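Local coordinates for guanine nucleotide exchange protein (Legionella pneumophila, PDB 1XSZ) that probably acts as a guanine nucleotide exchange factor for the small GTPase Arf, with a cap domain lying over its own active site, at residues A[28-33]-A[42-47]; A[243-248]-A[264-269]. One frame throughout, in Å; residues are numbered along the deposited sequence. Where two conformers were deposited one is given.

Contact 1 (A[28-33]-A[42-47])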
ATOM      1  N   LYS A  28     -13.494   8.914  17.368  0.50 20.33           N
ATOM      2  CA  LYS A  28     -14.776   9.551  17.638  0.50 21.55           C
ATOM      3  C   LYS A  28     -15.923   8.630  17.236  0.50 21.25           C
ATOM      4  O   LYS A  28     -16.905   8.493  17.966  0.50 21.17           O
ATOM      5  CB  LYS A  28     -14.886  10.881  16.889  0.50 22.62           C
ATOM      6  CG  LYS A  28     -14.049  11.996  17.494  0.50 25.41           C
ATOM      7  CD  LYS A  28     -14.304  13.320  16.792  0.50 27.69           C
ATOM      8  CE  LYS A  28     -13.596  14.464  17.499  0.50 28.65           C
ATOM      9  NZ  LYS A  28     -12.124  14.253  17.572  0.50 29.97           N
ATOM     10  N   ILE A  29     -15.795   7.995  16.076  1.00 21.03           N
ATOM     11  CA  ILE A  29     -16.828   7.081  15.603  1.00 20.78           C
ATOM     12  C   ILE A  29     -16.957   5.929  16.595  1.00 22.14           C
ATOM     13  O   ILE A  29     -18.063   5.543  16.971  1.00 22.19           O
ATOM     14  CB  ILE A  29     -16.487   6.498  14.213  1.00 19.40           C
ATOM     15  CG1 ILE A  29     -16.567   7.599  13.155  1.00 19.64           C
ATOM     16  CG2 ILE A  29     -17.451   5.358  13.872  1.00 20.13           C
ATOM     17  CD1 ILE A  29     -16.085   7.165  11.781  1.00 19.70           C
ATOM     18  N   LYS A  30     -15.819   5.391  17.023  1.00 22.18           N
ATOM     19  CA  LYS A  30     -15.810   4.283  17.971  1.00 24.43           C
ATOM     20  C   LYS A  30     -16.437   4.671  19.306  1.00 24.73           C
ATOM     21  O   LYS A  30     -17.120   3.862  19.929  1.00 25.15           O
ATOM     22  CB  LYS A  30     -14.377   3.781  18.183  1.00 25.00           C
ATOM     23  CG  LYS A  30     -13.752   3.183  16.928  1.00 26.72           C
ATOM     24  CD  LYS A  30     -12.297   2.784  17.134  1.00 28.27           C
ATOM     25  CE  LYS A  30     -12.152   1.663  18.147  1.00 29.65           C
ATOM     26  NZ  LYS A  30     -10.737   1.213  18.250  1.00 30.73           N
ATOM     27  N   GLU A  31     -16.218   5.908  19.739  1.00 24.67           N
ATOM     28  CA  GLU A  31     -16.787   6.365  21.004  1.00 27.11           C
ATOM     29  C   GLU A  31     -18.307   6.437  20.915  1.00 27.04           C
ATOM     30  O   GLU A  31     -19.011   6.048  21.846  1.00 27.59           O
ATOM     31  CB  GLU A  31     -16.218   7.735  21.383  1.00 28.80           C
ATOM     32  CG  GLU A  31     -14.735   7.708  21.710  1.00 33.36           C
ATOM     33  CD  GLU A  31     -14.221   9.045  22.205  1.00 35.20           C
ATOM     34  OE1 GLU A  31     -14.315  10.037  21.453  1.00 37.10           O
ATOM     35  OE2 GLU A  31     -13.723   9.100  23.349  1.00 38.61           O
ATOM     36  N   ILE A  32     -18.811   6.933  19.790  1.00 26.28           N
ATOM     37  CA  ILE A  32     -20.249   7.039  19.585  1.00 25.91           C
ATOM     38  C   ILE A  32     -20.867   5.647  19.515  1.00 26.47           C
ATOM     39  O   ILE A  32     -21.930   5.404  20.086  1.00 25.46           O
ATOM     40  CB  ILE A  32     -20.571   7.804  18.285  1.00 26.00           C
ATOM     41  CG1 ILE A  32     -20.096   9.254  18.412  1.00 26.78           C
ATOM     42  CG2 ILE A  32     -22.068   7.749  17.995  1.00 24.86           C
ATOM     43  CD1 ILE A  32     -20.272  10.072  17.152  1.00 27.71           C
ATOM     44  N   CYS A  33     -20.197   4.733  18.819  1.00 26.04           N
ATOM     45  CA  CYS A  33     -20.695   3.369  18.691  1.00 27.10           C
ATOM     46  C   CYS A  33     -20.768   2.671  20.043  1.00 29.39           C
ATOM     47  O   CYS A  33     -21.690   1.901  20.302  1.00 29.02           O
ATOM     48  CB  CYS A  33     -19.813   2.567  17.733  1.00 26.08           C
ATOM     49  SG  CYS A  33     -19.978   3.074  16.000  1.00 22.80           S
ATOM     50  N   GLU A  42     -18.509  -1.917  10.995  1.00 21.15           N
ATOM     51  CA  GLU A  42     -19.439  -1.706   9.896  1.00 20.84           C
ATOM     52  C   GLU A  42     -19.805  -0.228   9.796  1.00 19.77           C
ATOM     53  O   GLU A  42     -20.042   0.293   8.704  1.00 19.38           O
ATOM     54  CB  GLU A  42     -20.703  -2.553  10.092  1.00 23.98           C
ATOM     55  CG  GLU A  42     -20.442  -4.057  10.072  1.00 28.55           C
ATOM     56  CD  GLU A  42     -20.251  -4.653  11.457  1.00 31.58           C
ATOM     57  OE1 GLU A  42     -19.517  -4.065  12.281  1.00 33.87           O
ATOM     58  OE2 GLU A  42     -20.833  -5.727  11.722  1.00 35.21           O
ATOM     59  N   GLU A  43     -19.832   0.451  10.938  1.00 19.00           N
ATOM     60  CA  GLU A  43     -20.174   1.865  10.968  1.00 19.18           C
ATOM     61  C   GLU A  43     -19.061   2.722  10.357  1.00 17.75           C
ATOM     62  O   GLU A  43     -19.333   3.690   9.656  1.00 17.99           O
ATOM     63  CB  GLU A  43     -20.457   2.311  12.406  1.00 21.40           C
ATOM     64  CG  GLU A  43     -21.263   3.596  12.485  1.00 23.69           C
ATOM     65  CD  GLU A  43     -22.668   3.447  11.914  1.00 23.74           C
ATOM     66  OE1 GLU A  43     -23.229   4.459  11.449  1.00 25.94           O
ATOM     67  OE2 GLU A  43     -23.215   2.323  11.937  1.00 25.93           O
ATOM     68  N   ILE A  44     -17.808   2.373  10.636  1.00 17.41           N
ATOM     69  CA  ILE A  44     -16.694   3.120  10.067  1.00 16.42           C
ATOM     70  C   ILE A  44     -16.735   2.959   8.543  1.00 16.11           C
ATOM     71  O   ILE A  44     -16.620   3.933   7.802  1.00 15.70           O
ATOM     72  CB  ILE A  44     -15.343   2.602  10.604  1.00 15.48           C
ATOM     73  CG1 ILE A  44     -15.234   2.897  12.104  1.00 16.39           C
ATOM     74  CG2 ILE A  44     -14.191   3.244   9.834  1.00 16.78           C
ATOM     75  CD1 ILE A  44     -14.049   2.228  12.772  1.00 16.89           C
ATOM     76  N   ALA A  45     -16.920   1.726   8.084  1.00 15.22           N
ATOM     77  CA  ALA A  45     -16.982   1.455   6.652  1.00 15.39           C
ATOM     78  C   ALA A  45     -18.125   2.221   5.995  1.00 15.39           C
ATOM     79  O   ALA A  45     -17.956   2.796   4.921  1.00 16.41           O
ATOM     80  CB  ALA A  45     -17.142  -0.043   6.408  1.00 16.40           C
ATOM     81  N   GLU A  46     -19.286   2.234   6.639  1.00 16.92           N
ATOM     82  CA  GLU A  46     -20.432   2.943   6.085  1.00 16.35           C
ATOM     83  C   GLU A  46     -20.177   4.445   6.023  1.00 16.78           C
ATOM     84  O   GLU A  46     -20.608   5.108   5.083  1.00 17.13           O
ATOM     85  CB  GLU A  46     -21.685   2.657   6.921  1.00 19.22           C
ATOM     86  CG  GLU A  46     -22.969   3.275   6.375  1.00 23.63           C
ATOM     87  CD  GLU A  46     -23.333   2.763   4.993  1.00 26.01           C
ATOM     88  OE1 GLU A  46     -23.311   1.530   4.786  1.00 28.55           O
ATOM     89  OE2 GLU A  46     -23.656   3.591   4.115  1.00 28.89           O
ATOM     90  N   PHE A  47     -19.468   4.978   7.015  1.00 16.35           N
ATOM     91  CA  PHE A  47     -19.163   6.404   7.039  1.00 15.76           C
ATOM     92  C   PHE A  47     -18.255   6.761   5.860  1.00 16.64           C
ATOM     93  O   PHE A  47     -18.430   7.796   5.226  1.00 17.66           O
ATOM     94  CB  PHE A  47     -18.477   6.789   8.356  1.00 16.08           C
ATOM     95  CG  PHE A  47     -18.499   8.267   8.640  1.00 18.14           C
ATOM     96  CD1 PHE A  47     -19.663   8.882   9.101  1.00 18.37           C
ATOM     97  CD2 PHE A  47     -17.372   9.051   8.424  1.00 19.16           C
ATOM     98  CE1 PHE A  47     -19.700  10.256   9.342  1.00 19.82           C
ATOM     99  CE2 PHE A  47     -17.401  10.428   8.662  1.00 19.69           C
ATOM    100  CZ  PHE A  47     -18.567  11.030   9.121  1.00 21.00           C
TER

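Contact 2 (A[243-248]-A[264-269])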
ATOM      1  N   VAL A 243      19.534  -3.956  16.625  1.00 29.62           N
ATOM      2  CA  VAL A 243      18.432  -3.938  15.673  1.00 27.61           C
ATOM      3  C   VAL A 243      18.408  -5.217  14.849  1.00 27.13           C
ATOM      4  O   VAL A 243      19.382  -5.554  14.174  1.00 28.18           O
ATOM      5  CB  VAL A 243      18.528  -2.730  14.714  1.00 26.89           C
ATOM      6  CG1 VAL A 243      17.364  -2.750  13.728  1.00 25.46           C
ATOM      7  CG2 VAL A 243      18.514  -1.437  15.509  1.00 26.98           C
ATOM      8  N   LYS A 244      17.290  -5.930  14.921  1.00 26.10           N
ATOM      9  CA  LYS A 244      17.125  -7.165  14.172  1.00 25.82           C
ATOM     10  C   LYS A 244      16.281  -6.854  12.945  1.00 24.17           C
ATOM     11  O   LYS A 244      15.548  -5.863  12.924  1.00 23.05           O
ATOM     12  CB  LYS A 244      16.423  -8.225  15.025  1.00 28.42           C
ATOM     13  CG  LYS A 244      15.012  -7.849  15.449  1.00 32.13           C
ATOM     14  CD  LYS A 244      14.307  -9.007  16.135  1.00 35.47           C
ATOM     15  CE  LYS A 244      12.868  -8.649  16.474  1.00 37.20           C
ATOM     16  NZ  LYS A 244      12.135  -9.794  17.084  1.00 38.88           N
ATOM     17  N   THR A 245      16.385  -7.697  11.927  1.00 22.32           N
ATOM     18  CA  THR A 245      15.627  -7.484  10.703  1.00 22.98           C
ATOM     19  C   THR A 245      15.042  -8.751  10.112  1.00 23.89           C
ATOM     20  O   THR A 245      15.563  -9.851  10.305  1.00 24.15           O
ATOM     21  CB  THR A 245      16.500  -6.844   9.609  1.00 23.13           C
ATOM     22  OG1 THR A 245      17.659  -7.660   9.381  1.00 25.12           O
ATOM     23  CG2 THR A 245      16.934  -5.450  10.013  1.00 23.54           C
ATOM     24  N   THR A 246      13.939  -8.571   9.396  1.00 22.88           N
ATOM     25  CA  THR A 246      13.264  -9.645   8.687  1.00 23.13           C
ATOM     26  C   THR A 246      12.958  -9.009   7.343  1.00 22.83           C
ATOM     27  O   THR A 246      12.721  -7.800   7.264  1.00 21.00           O
ATOM     28  CB  THR A 246      11.944 -10.085   9.369  1.00 23.79           C
ATOM     29  OG1 THR A 246      11.059  -8.967   9.497  1.00 26.39           O
ATOM     30  CG2 THR A 246      12.224 -10.673  10.743  1.00 25.75           C
ATOM     31  N   VAL A 247      12.998  -9.805   6.283  1.00 22.94           N
ATOM     32  CA  VAL A 247      12.732  -9.291   4.949  1.00 23.31           C
ATOM     33  C   VAL A 247      11.567 -10.007   4.292  1.00 24.24           C
ATOM     34  O   VAL A 247      11.544 -11.237   4.214  1.00 25.64           O
ATOM     35  CB  VAL A 247      13.968  -9.436   4.034  1.00 23.51           C
ATOM     36  CG1 VAL A 247      13.637  -8.937   2.628  1.00 23.17           C
ATOM     37  CG2 VAL A 247      15.142  -8.661   4.616  1.00 25.40           C
ATOM     38  N   ASP A 248      10.595  -9.226   3.834  1.00 23.49           N
ATOM     39  CA  ASP A 248       9.428  -9.757   3.141  1.00 24.25           C
ATOM     40  C   ASP A 248       9.740  -9.699   1.657  1.00 22.91           C
ATOM     41  O   ASP A 248       9.815  -8.615   1.077  1.00 21.37           O
ATOM     42  CB  ASP A 248       8.191  -8.900   3.416  1.00 28.03           C
ATOM     43  CG  ASP A 248       7.381  -9.398   4.590  1.00 32.56           C
ATOM     44  OD1 ASP A 248       7.948  -9.540   5.691  1.00 35.48           O
ATOM     45  OD2 ASP A 248       6.170  -9.644   4.409  1.00 36.18           O
ATOM     46  N   ILE A 264      11.793  -4.382   4.405  1.00 16.22           N
ATOM     47  CA  ILE A 264      12.659  -4.807   5.495  1.00 17.07           C
ATOM     48  C   ILE A 264      12.058  -4.233   6.767  1.00 17.69           C
ATOM     49  O   ILE A 264      11.732  -3.045   6.821  1.00 18.38           O
ATOM     50  CB  ILE A 264      14.085  -4.241   5.335  1.00 16.12           C
ATOM     51  CG1 ILE A 264      14.666  -4.666   3.987  1.00 19.06           C
ATOM     52  CG2 ILE A 264      14.969  -4.716   6.491  1.00 18.27           C
ATOM     53  CD1 ILE A 264      15.933  -3.934   3.608  1.00 20.25           C
ATOM     54  N   THR A 265      11.885  -5.069   7.783  1.00 18.19           N
ATOM     55  CA  THR A 265      11.347  -4.596   9.048  1.00 17.86           C
ATOM     56  C   THR A 265      12.465  -4.591  10.082  1.00 18.36           C
ATOM     57  O   THR A 265      13.096  -5.622  10.340  1.00 19.11           O
ATOM     58  CB  THR A 265      10.187  -5.479   9.552  1.00 18.87           C
ATOM     59  OG1 THR A 265       9.113  -5.438   8.602  1.00 20.79           O
ATOM     60  CG2 THR A 265       9.675  -4.973  10.893  1.00 21.28           C
ATOM     61  N   LEU A 266      12.725  -3.416  10.642  1.00 18.64           N
ATOM     62  CA  LEU A 266      13.761  -3.247  11.658  1.00 18.91           C
ATOM     63  C   LEU A 266      13.118  -3.197  13.031  1.00 19.67           C
ATOM     64  O   LEU A 266      12.166  -2.452  13.254  1.00 19.37           O
ATOM     65  CB  LEU A 266      14.537  -1.947  11.433  1.00 17.82           C
ATOM     66  CG  LEU A 266      15.469  -1.847  10.227  1.00 18.30           C
ATOM     67  CD1 LEU A 266      14.681  -1.937   8.933  1.00 21.53           C
ATOM     68  CD2 LEU A 266      16.220  -0.535  10.296  1.00 19.87           C
ATOM     69  N   THR A 267      13.642  -3.989  13.957  1.00 20.06           N
ATOM     70  CA  THR A 267      13.110  -4.007  15.309  1.00 22.72           C
ATOM     71  C   THR A 267      14.257  -3.971  16.307  1.00 23.90           C
ATOM     72  O   THR A 267      15.170  -4.793  16.239  1.00 23.37           O
ATOM     73  CB  THR A 267      12.275  -5.278  15.575  1.00 24.27           C
ATOM     74  OG1 THR A 267      11.237  -5.386  14.594  1.00 24.63           O
ATOM     75  CG2 THR A 267      11.647  -5.216  16.958  1.00 25.92           C
ATOM     76  N   ASP A 268      14.219  -3.006  17.220  1.00 26.53           N
ATOM     77  CA  ASP A 268      15.256  -2.897  18.239  1.00 30.00           C
ATOM     78  C   ASP A 268      14.867  -3.856  19.358  1.00 32.08           C
ATOM     79  O   ASP A 268      13.824  -3.693  19.990  1.00 31.59           O
ATOM     80  CB  ASP A 268      15.336  -1.464  18.770  1.00 30.56           C
ATOM     81  CG  ASP A 268      16.499  -1.263  19.725  1.00 32.71           C
ATOM     82  OD1 ASP A 268      16.536  -1.945  20.770  1.00 34.64           O
ATOM     83  OD2 ASP A 268      17.374  -0.423  19.426  1.00 32.87           O
ATOM     84  N   ASN A 269      15.707  -4.859  19.593  1.00 34.84           N
ATOM     85  CA  ASN A 269      15.443  -5.868  20.615  1.00 37.62           C
ATOM     86  C   ASN A 269      15.399  -5.352  22.048  1.00 38.63           C
ATOM     87  O   ASN A 269      14.947  -6.061  22.947  1.00 39.69           O
ATOM     88  CB  ASN A 269      16.480  -6.990  20.519  1.00 39.83           C
ATOM     89  CG  ASN A 269      16.389  -7.757  19.215  1.00 41.88           C
ATOM     90  OD1 ASN A 269      15.341  -8.309  18.879  1.00 43.54           O
ATOM     91  ND2 ASN A 269      17.490  -7.799  18.474  1.00 43.41           N
TER
HETATM   92  O   HOH W   1       9.148  -6.888   6.418  1.00 25.99           O

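Contact 1 (A[28-33]-A[42-47])
Ile29 meets Ile44 and Phe47 where two successive helices of the all-helical Sec7 domain, 22-35 and 40-50, pack as a helical hairpin. The axes of the two segments run at 130° to each other and approach to 10.1 Å, a spacing filled by side chains rather than backbone. Ile29 serves both partners with separate branches: its CG2 lies 3.8 Å from Ile44 CG1, while its CD1, at the end of the longer branch, comes within 4.1 Å of Phe47 CD2. With chi1 at -69°, CG2 stands opposite the backbone N and CG1 opposite the carbonyl carbon, the rotation that turns CG2 to Ile44 and carries CD1 to Phe47. One turn on, Cys33 sets its sulfur against the aliphatic base of Glu43. At the other border, Lys30 CG brushes Ile44 CD1, and the amine beyond forms a salt bridge with Glu70.

Further out, Ile14 of helix 11-20 touches both Ile29 and Phe47, Ile7 reaches Phe47 and Glu43, and Val74 of helix 69-80 backs Ile44. The carboxylate of the buried Glu43 turns from the interface through a bend at chi2 (65°), and OE1 accepts a hydrogen bond from His4 N. Its methylene CB remains behind, 3.7 Å from Cys33 SG.

Contact 2 (A[243-248]-A[264-269])
With chi1 at 63°, Lys244 has its CG wedged between the backbone N and the carbonyl carbon, and the extended chain beyond runs alongside Thr267 on the neighbouring strand. Thr267 has chi1 near -56°, which sends OG1 to the side opposite its carbonyl carbon, and that hydroxyl is hydrogen-bonded to Gln274 OE1. These residues form one hydrogen-bonded pair of an antiparallel ladder between strands 243-248 and 260-268 in the sheet of the capping domain; 243-248 is an outermost strand of that sheet within the chain. Lys244 N donates to Thr267 O at 2.7 Å and Thr267 N returns the bond to Lys244 O. Thr246 and Thr265 repeat this exchange two residues along. There the bond from Thr265 N to Thr246 O is nearly straight at hydrogen (172°), whereas the reverse one is longer, 3.2 Å between Thr246 N and Thr265 O.

Val243, Thr245, Val247, Ile264, Leu266 and Asp268 share one mostly apolar face, Asp268 OD1 being bonded to Lys270 N and Thr271 N. Val243 CG1 rests 3.7 Å from Leu266 CB, and Thr245 turns its methyl CG2 to Leu266 CG. Ile232 and Phe224, the latter from helix 216-224, cover part of this face. The other face carries Lys244, Thr246, Thr265 and Thr267. At one end, a water accepts from Thr265 OG1 and donates to Asp248 OD1, linking the strands through side chains. At the other, the side chain of Asn269 crosses that of Lys244 at about a right angle, placing OD1 in tight contact with the lysine methylene chain, 3.0 Å from Lys244 CD.

In the fold
Contacts 1 and 2 illustrate two ways of joining neighbouring chain segments in a two-domain protein. Contact 1 is a buried helix pair held by apolar packing in the Sec7 domain, whereas contact 2 is a partly buried strand pair held by backbone bonds in the C-terminal capping domain. They follow one another along the chain and do not touch: their centres are about 34 Å apart and their nearest atoms about 23 Å. Their centres lie about 23 Å and 19 Å, respectively, from the centre of the chain, so both are away from its middle. Since the capping domain lies over the active site of the Sec7 domain, each contact belongs to the internal build of one partner in that arrangement.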